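Local coordinates for PGRP-Hd - Peptidoglycan recognition protein homologue (Alvinella pompejana, PDB 3EP1) that probably recognises bacterial peptidoglycan in innate immunity, as a homologue of the peptidoglycan recognition proteins, whose fold is that of the N-acetylmuramoyl-L-alanine amidases, at residues E28-Q33 against R150-P155; W32-D37 against G112-G117. All blocks are in the same frame, centred on the assembly; numbering follows the deposited sequence.

Contact 1: E28-Q33 against R150-P155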
ATOM      1  N   GLU A  28       0.134  -5.849  15.408  1.00 23.65           N
ATOM      2  CA  GLU A  28      -1.152  -6.540  15.413  1.00 23.91           C
ATOM      3  C   GLU A  28      -2.345  -5.685  14.974  1.00 22.01           C
ATOM      4  O   GLU A  28      -2.409  -4.487  15.238  1.00 20.42           O
ATOM      5  CB  GLU A  28      -1.414  -7.187  16.784  1.00 24.79           C
ATOM      6  CG  GLU A  28      -1.358  -6.256  17.980  1.00 27.37           C
ATOM      7  CD  GLU A  28      -1.182  -7.025  19.280  1.00 26.86           C
ATOM      8  OE1 GLU A  28      -1.148  -6.400  20.360  1.00 26.01           O
ATOM      9  OE2 GLU A  28      -1.073  -8.266  19.209  1.00 28.47           O
ATOM     10  N   ILE A  29      -3.279  -6.321  14.277  1.00 21.22           N
ATOM     11  CA  ILE A  29      -4.476  -5.647  13.784  1.00 21.40           C
ATOM     12  C   ILE A  29      -5.711  -6.164  14.515  1.00 20.48           C
ATOM     13  O   ILE A  29      -6.007  -7.358  14.476  1.00 21.04           O
ATOM     14  CB  ILE A  29      -4.681  -5.889  12.267  1.00 21.75           C
ATOM     15  CG1 ILE A  29      -3.552  -5.246  11.455  1.00 23.81           C
ATOM     16  CG2 ILE A  29      -6.015  -5.315  11.832  1.00 22.47           C
ATOM     17  CD1 ILE A  29      -2.205  -5.914  11.584  1.00 23.55           C
ATOM     18  N   PHE A  30      -6.433  -5.270  15.178  1.00 19.70           N
ATOM     19  CA  PHE A  30      -7.638  -5.665  15.901  1.00 19.26           C
ATOM     20  C   PHE A  30      -8.883  -5.384  15.078  1.00 18.87           C
ATOM     21  O   PHE A  30      -9.119  -4.248  14.675  1.00 15.95           O
ATOM     22  CB  PHE A  30      -7.716  -4.931  17.243  1.00 17.51           C
ATOM     23  CG  PHE A  30      -6.680  -5.376  18.230  1.00 19.67           C
ATOM     24  CD1 PHE A  30      -6.684  -6.685  18.716  1.00 19.87           C
ATOM     25  CD2 PHE A  30      -5.676  -4.510  18.644  1.00 18.18           C
ATOM     26  CE1 PHE A  30      -5.701  -7.123  19.597  1.00 20.14           C
ATOM     27  CE2 PHE A  30      -4.683  -4.939  19.528  1.00 20.74           C
ATOM     28  CZ  PHE A  30      -4.697  -6.248  20.003  1.00 20.64           C
ATOM     29  N   LEU A  31      -9.679  -6.426  14.839  1.00 19.08           N
ATOM     30  CA  LEU A  31     -10.904  -6.308  14.051  1.00 20.03           C
ATOM     31  C   LEU A  31     -12.169  -6.153  14.884  1.00 19.29           C
ATOM     32  O   LEU A  31     -12.458  -6.975  15.756  1.00 22.30           O
ATOM     33  CB  LEU A  31     -11.063  -7.520  13.127  1.00 21.25           C
ATOM     34  CG  LEU A  31     -10.452  -7.453  11.722  1.00 25.62           C
ATOM     35  CD1 LEU A  31     -10.804  -8.721  10.962  1.00 26.70           C
ATOM     36  CD2 LEU A  31     -10.991  -6.248  10.967  1.00 22.91           C
ATOM     37  N   TRP A  32     -12.917  -5.093  14.605  1.00 16.74           N
ATOM     38  CA  TRP A  32     -14.167  -4.808  15.306  1.00 18.70           C
ATOM     39  C   TRP A  32     -15.248  -4.509  14.295  1.00 18.52           C
ATOM     40  O   TRP A  32     -14.992  -3.849  13.301  1.00 20.35           O
ATOM     41  CB  TRP A  32     -14.034  -3.581  16.202  1.00 17.37           C
ATOM     42  CG  TRP A  32     -13.163  -3.760  17.374  1.00 18.68           C
ATOM     43  CD1 TRP A  32     -11.803  -3.701  17.408  1.00 19.50           C
ATOM     44  CD2 TRP A  32     -13.593  -4.007  18.717  1.00 19.75           C
ATOM     45  NE1 TRP A  32     -11.355  -3.889  18.692  1.00 20.13           N
ATOM     46  CE2 TRP A  32     -12.432  -4.081  19.517  1.00 17.93           C
ATOM     47  CE3 TRP A  32     -14.850  -4.171  19.321  1.00 19.39           C
ATOM     48  CZ2 TRP A  32     -12.486  -4.310  20.895  1.00 17.93           C
ATOM     49  CZ3 TRP A  32     -14.904  -4.397  20.692  1.00 19.54           C
ATOM     50  CH2 TRP A  32     -13.726  -4.463  21.463  1.00 18.66           C
ATOM     51  N   GLN A  33     -16.456  -4.986  14.557  1.00 21.20           N
ATOM     52  CA  GLN A  33     -17.576  -4.736  13.665  1.00 21.76           C
ATOM     53  C   GLN A  33     -18.363  -3.574  14.266  1.00 23.12           C
ATOM     54  O   GLN A  33     -18.440  -3.457  15.493  1.00 22.98           O
ATOM     55  CB  GLN A  33     -18.479  -5.964  13.592  1.00 21.77           C
ATOM     56  CG  GLN A  33     -19.403  -6.110  14.789  1.00 22.88           C
ATOM     57  CD  GLN A  33     -20.251  -7.361  14.732  1.00 23.21           C
ATOM     58  OE1 GLN A  33     -20.886  -7.649  13.722  1.00 23.75           O
ATOM     59  NE2 GLN A  33     -20.272  -8.107  15.828  1.00 24.83           N
ATOM     60  N   ARG A 150      -0.340 -10.095  13.314  1.00 31.16           N
ATOM     61  CA  ARG A 150      -1.468 -11.014  13.396  1.00 31.67           C
ATOM     62  C   ARG A 150      -2.815 -10.289  13.433  1.00 30.42           C
ATOM     63  O   ARG A 150      -2.988  -9.301  14.151  1.00 30.15           O
ATOM     64  CB  ARG A 150      -1.346 -11.902  14.640  1.00 34.43           C
ATOM     65  CG  ARG A 150      -0.131 -12.808  14.644  1.00 38.13           C
ATOM     66  CD  ARG A 150      -0.054 -13.648  15.913  1.00 41.18           C
ATOM     67  NE  ARG A 150      -1.134 -14.631  16.021  1.00 45.26           N
ATOM     68  CZ  ARG A 150      -1.242 -15.513  17.014  1.00 46.62           C
ATOM     69  NH1 ARG A 150      -0.331 -15.535  17.983  1.00 47.25           N
ATOM     70  NH2 ARG A 150      -2.257 -16.371  17.048  1.00 47.19           N
ATOM     71  N   LEU A 151      -3.763 -10.790  12.651  1.00 28.01           N
ATOM     72  CA  LEU A 151      -5.103 -10.228  12.612  1.00 27.49           C
ATOM     73  C   LEU A 151      -5.844 -10.876  13.785  1.00 27.15           C
ATOM     74  O   LEU A 151      -6.194 -12.065  13.736  1.00 27.79           O
ATOM     75  CB  LEU A 151      -5.771 -10.587  11.289  1.00 28.27           C
ATOM     76  CG  LEU A 151      -7.109  -9.929  10.963  1.00 29.69           C
ATOM     77  CD1 LEU A 151      -6.938  -8.432  10.901  1.00 29.19           C
ATOM     78  CD2 LEU A 151      -7.625 -10.452   9.638  1.00 28.07           C
ATOM     79  N   ARG A 152      -6.069 -10.094  14.837  1.00 23.73           N
ATOM     80  CA  ARG A 152      -6.727 -10.577  16.044  1.00 23.16           C
ATOM     81  C   ARG A 152      -8.188 -10.147  16.205  1.00 22.02           C
ATOM     82  O   ARG A 152      -8.539  -9.007  15.926  1.00 20.64           O
ATOM     83  CB  ARG A 152      -5.960 -10.091  17.276  1.00 22.44           C
ATOM     84  CG  ARG A 152      -4.509 -10.516  17.371  1.00 27.94           C
ATOM     85  CD  ARG A 152      -3.914  -9.958  18.673  1.00 32.93           C
ATOM     86  NE  ARG A 152      -2.608 -10.511  19.013  1.00 34.75           N
ATOM     87  CZ  ARG A 152      -2.354 -11.812  19.117  1.00 37.54           C
ATOM     88  NH1 ARG A 152      -3.317 -12.698  18.900  1.00 39.49           N
ATOM     89  NH2 ARG A 152      -1.139 -12.229  19.450  1.00 39.18           N
ATOM     90  N   THR A 153      -9.022 -11.069  16.684  1.00 21.27           N
ATOM     91  CA  THR A 153     -10.434 -10.795  16.945  1.00 20.93           C
ATOM     92  C   THR A 153     -11.132 -11.960  17.661  1.00 22.38           C
ATOM     93  O   THR A 153     -10.527 -12.997  17.919  1.00 21.11           O
ATOM     94  CB  THR A 153     -11.213 -10.477  15.643  1.00 21.92           C
ATOM     95  OG1 THR A 153     -12.473  -9.879  15.978  1.00 21.46           O
ATOM     96  CG2 THR A 153     -11.465 -11.744  14.835  1.00 18.39           C
ATOM     97  N   THR A 154     -12.406 -11.759  17.988  1.00 23.93           N
ATOM     98  CA  THR A 154     -13.242 -12.759  18.653  1.00 23.64           C
ATOM     99  C   THR A 154     -14.666 -12.553  18.137  1.00 25.03           C
ATOM    100  O   THR A 154     -14.956 -11.541  17.499  1.00 25.17           O
ATOM    101  CB  THR A 154     -13.253 -12.586  20.197  1.00 23.39           C
ATOM    102  OG1 THR A 154     -13.823 -11.321  20.537  1.00 22.39           O
ATOM    103  CG2 THR A 154     -11.853 -12.666  20.764  1.00 22.82           C
ATOM    104  N   PRO A 155     -15.573 -13.510  18.391  1.00 25.66           N
ATOM    105  CA  PRO A 155     -16.944 -13.327  17.906  1.00 25.66           C
ATOM    106  C   PRO A 155     -17.623 -12.091  18.484  1.00 25.02           C
ATOM    107  O   PRO A 155     -18.473 -11.478  17.835  1.00 24.49           O
ATOM    108  CB  PRO A 155     -17.639 -14.628  18.320  1.00 26.48           C
ATOM    109  CG  PRO A 155     -16.849 -15.073  19.516  1.00 27.92           C
ATOM    110  CD  PRO A 155     -15.429 -14.800  19.086  1.00 25.71           C
TER

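Contact 2: W32-D37 against G112-G117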
ATOM      1  N   TRP A  32     -12.917  -5.093  14.605  1.00 16.74           N
ATOM      2  CA  TRP A  32     -14.167  -4.808  15.306  1.00 18.70           C
ATOM      3  C   TRP A  32     -15.248  -4.509  14.295  1.00 18.52           C
ATOM      4  O   TRP A  32     -14.992  -3.849  13.301  1.00 20.35           O
ATOM      5  CB  TRP A  32     -14.034  -3.581  16.202  1.00 17.37           C
ATOM      6  CG  TRP A  32     -13.163  -3.760  17.374  1.00 18.68           C
ATOM      7  CD1 TRP A  32     -11.803  -3.701  17.408  1.00 19.50           C
ATOM      8  CD2 TRP A  32     -13.593  -4.007  18.717  1.00 19.75           C
ATOM      9  NE1 TRP A  32     -11.355  -3.889  18.692  1.00 20.13           N
ATOM     10  CE2 TRP A  32     -12.432  -4.081  19.517  1.00 17.93           C
ATOM     11  CE3 TRP A  32     -14.850  -4.171  19.321  1.00 19.39           C
ATOM     12  CZ2 TRP A  32     -12.486  -4.310  20.895  1.00 17.93           C
ATOM     13  CZ3 TRP A  32     -14.904  -4.397  20.692  1.00 19.54           C
ATOM     14  CH2 TRP A  32     -13.726  -4.463  21.463  1.00 18.66           C
ATOM     15  N   GLN A  33     -16.456  -4.986  14.557  1.00 21.20           N
ATOM     16  CA  GLN A  33     -17.576  -4.736  13.665  1.00 21.76           C
ATOM     17  C   GLN A  33     -18.363  -3.574  14.266  1.00 23.12           C
ATOM     18  O   GLN A  33     -18.440  -3.457  15.493  1.00 22.98           O
ATOM     19  CB  GLN A  33     -18.479  -5.964  13.592  1.00 21.77           C
ATOM     20  CG  GLN A  33     -19.403  -6.110  14.789  1.00 22.88           C
ATOM     21  CD  GLN A  33     -20.251  -7.361  14.732  1.00 23.21           C
ATOM     22  OE1 GLN A  33     -20.886  -7.649  13.722  1.00 23.75           O
ATOM     23  NE2 GLN A  33     -20.272  -8.107  15.828  1.00 24.83           N
ATOM     24  N   THR A  34     -18.934  -2.714  13.425  1.00 22.43           N
ATOM     25  CA  THR A  34     -19.718  -1.603  13.952  1.00 23.86           C
ATOM     26  C   THR A  34     -21.058  -2.118  14.482  1.00 25.95           C
ATOM     27  O   THR A  34     -21.759  -1.428  15.225  1.00 27.66           O
ATOM     28  CB  THR A  34     -19.920  -0.491  12.898  1.00 22.47           C
ATOM     29  OG1 THR A  34     -20.552  -1.018  11.727  1.00 18.98           O
ATOM     30  CG2 THR A  34     -18.573   0.107  12.524  1.00 21.04           C
ATOM     31  N   GLY A  35     -21.405  -3.341  14.103  1.00 27.29           N
ATOM     32  CA  GLY A  35     -22.618  -3.952  14.609  1.00 29.59           C
ATOM     33  C   GLY A  35     -23.876  -3.919  13.771  1.00 32.47           C
ATOM     34  O   GLY A  35     -23.996  -3.152  12.812  1.00 31.45           O
ATOM     35  N   PRO A  36     -24.845  -4.775  14.122  1.00 34.37           N
ATOM     36  CA  PRO A  36     -26.125  -4.860  13.413  1.00 36.84           C
ATOM     37  C   PRO A  36     -26.875  -3.539  13.571  1.00 37.93           C
ATOM     38  O   PRO A  36     -27.633  -3.134  12.694  1.00 38.94           O
ATOM     39  CB  PRO A  36     -26.827  -6.021  14.117  1.00 36.72           C
ATOM     40  CG  PRO A  36     -26.313  -5.902  15.528  1.00 36.01           C
ATOM     41  CD  PRO A  36     -24.833  -5.675  15.289  1.00 35.37           C
ATOM     42  N   ASP A  37     -26.637  -2.870  14.696  1.00 39.37           N
ATOM     43  CA  ASP A  37     -27.269  -1.582  14.983  1.00 40.79           C
ATOM     44  C   ASP A  37     -26.556  -0.399  14.311  1.00 40.31           C
ATOM     45  O   ASP A  37     -26.645   0.733  14.781  1.00 40.39           O
ATOM     46  CB  ASP A  37     -27.322  -1.359  16.492  1.00 40.33           C
ATOM     47  N   GLY A 112      -6.377  -0.471  14.756  1.00 14.58           N
ATOM     48  CA  GLY A 112      -7.756  -0.862  14.949  1.00 15.42           C
ATOM     49  C   GLY A 112      -8.522  -0.637  13.666  1.00 14.79           C
ATOM     50  O   GLY A 112      -8.524   0.463  13.126  1.00 14.86           O
ATOM     51  N   VAL A 113      -9.156  -1.687  13.168  1.00 15.09           N
ATOM     52  CA  VAL A 113      -9.925  -1.595  11.944  1.00 14.84           C
ATOM     53  C   VAL A 113     -11.368  -1.986  12.220  1.00 14.21           C
ATOM     54  O   VAL A 113     -11.640  -3.065  12.729  1.00 14.59           O
ATOM     55  CB  VAL A 113      -9.373  -2.529  10.846  1.00 14.50           C
ATOM     56  CG1 VAL A 113     -10.202  -2.377   9.583  1.00 19.48           C
ATOM     57  CG2 VAL A 113      -7.918  -2.218  10.555  1.00 15.06           C
ATOM     58  N   ALA A 114     -12.291  -1.099  11.893  1.00 15.52           N
ATOM     59  CA  ALA A 114     -13.705  -1.379  12.091  1.00 16.64           C
ATOM     60  C   ALA A 114     -14.295  -1.810  10.761  1.00 17.26           C
ATOM     61  O   ALA A 114     -13.994  -1.210   9.727  1.00 17.51           O
ATOM     62  CB  ALA A 114     -14.428  -0.141  12.590  1.00 14.54           C
ATOM     63  N   VAL A 115     -15.109  -2.866  10.782  1.00 18.20           N
ATOM     64  CA  VAL A 115     -15.771  -3.339   9.570  1.00 19.46           C
ATOM     65  C   VAL A 115     -17.242  -2.954   9.712  1.00 20.60           C
ATOM     66  O   VAL A 115     -17.928  -3.352  10.659  1.00 21.18           O
ATOM     67  CB  VAL A 115     -15.590  -4.870   9.365  1.00 19.61           C
ATOM     68  CG1 VAL A 115     -14.126  -5.165   9.090  1.00 18.38           C
ATOM     69  CG2 VAL A 115     -16.072  -5.645  10.583  1.00 17.52           C
ATOM     70  N   ILE A 116     -17.712  -2.157   8.763  1.00 20.61           N
ATOM     71  CA  ILE A 116     -19.062  -1.633   8.799  1.00 20.36           C
ATOM     72  C   ILE A 116     -20.185  -2.613   8.506  1.00 21.65           C
ATOM     73  O   ILE A 116     -20.444  -2.954   7.360  1.00 21.39           O
ATOM     74  CB  ILE A 116     -19.163  -0.414   7.865  1.00 18.51           C
ATOM     75  CG1 ILE A 116     -18.027   0.567   8.192  1.00 18.33           C
ATOM     76  CG2 ILE A 116     -20.506   0.260   8.039  1.00 20.62           C
ATOM     77  CD1 ILE A 116     -17.970   1.813   7.325  1.00 14.72           C
ATOM     78  N   GLY A 117     -20.862  -3.046   9.564  1.00 23.87           N
ATOM     79  CA  GLY A 117     -21.962  -3.981   9.411  1.00 24.59           C
ATOM     80  C   GLY A 117     -22.092  -4.958  10.562  1.00 24.57           C
ATOM     81  O   GLY A 117     -21.451  -4.791  11.599  1.00 23.26           O
TER

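Contact 1: E28-Q33 against R150-P155
Glu-28, Ile-29 and Phe-30 pair in parallel with Arg-150, Leu-151 and Arg-152, adding an outermost strand to the mixed sheet of the amidase-like fold. The backbone of Ile-29 grips both sides of Leu-151: its N donates to Arg-150 O at 3.0 Å, and its O accepts Arg-152 N. Leu-31 N then reaches Arg-152 O. Past this pairing, Thr-153 OG1, placed anti to its own N (chi1 -165°), donates to Leu-31 O at 2.9 Å and has a second partner in Ser-158 OG.

One face carries the charge. Arg-152 NE bonds Glu-28 OE2 at 2.7 Å, the oxygen lying in the guanidinium plane, while the nitrogen comes from above the carboxylate plane; the two planes are 71° apart. On its way there the extended arginine runs beside the Phe-30 ring, with CD 3.5 Å from CE1. With an alanine in place of Arg-152, Glu-28 OE2 would probably lose this charged partner, while OE1 kept Arg-106, and Phe-30 CE1 the aliphatic chain that packs against it.

The other face is apolar, with one tight spot: Leu-151 CD1 presses on Ile-29 CG2 at 3.4 Å. The same CD1 also meets Leu-31 CG at 3.7 Å. Leu-31 continues this layer onto Phe-162 and Leu-166 of helix 160-167, and the far edge of strand 26-33 pairs with strand 110-115.

Contact 2: W32-D37 against G112-G117
Trp-32 and Ala-114 put their side chains on one face of a parallel strand pair, Gln-33 and Val-115 theirs on the other. On the first face the Ala-114 methyl, CB, lies 3.8 Å from Trp-32 O, while the Trp-32 indole packs on Thr-103. The backbones are joined by Trp-32 N to Val-113 O, Val-115 N to Trp-32 O and Thr-34 N to Val-115 O.

On the second face Val-115 turns its CG2 branch, set between its own N and carbonyl carbon, against the neighbouring strand, with CG2 3.4 Å from Trp-32 O and 3.5 Å from Gln-33 CA. Gln-33 CB meets the same CG2 of Val-115 at 3.9 Å. From there Gln-33 runs extended past CG alongside Gly-117; its amide oxygen is held by Phe-119 N, which fixes the far end of the side chain.

Thr-34 divides its two branches. OG1 sits between the backbone N and the carbonyl carbon (chi1 57°), where it accepts Gly-117 N at 3.0 Å and shares a further hydrogen bond with Thr-38 OG1. The methyl CG2 lies by Ala-114, 4.2 Å from its CB, and the side chain also touches Leu-66 of helix 59-72. Gly-35 N adds a weak bond to Gly-117 O, 2.9 Å long. At the backbone angles of Gly-35 and Gly-117 any side chain would collide with the carbonyl oxygen of the residue before.

Once the regular strand pairing fades, a threonine hydroxyl thus takes over from a carbonyl as acceptor, so the two segments stay joined as they pass into loops.

Contacts 1 and 2 flank the same inner strand, 26-33, which pairs with 149-152 along one edge and with 110-115 along the other; their centres lie 11 Å apart and they share Trp-32 and Gln-33. Phe-30 O and Val-113 N, 3.0 Å apart, probably form a hydrogen bond that carries the backbone network from one contact to the other. The apolar layer is continuous too: Ile-29 CG2 lies 3.9 Å from Val-113 CG2, and Leu-31 CD2 lies 3.8 Å from Val-115 CG1. Together they illustrate how one inner strand of an amidase-like sheet binds two parallel neighbours at once.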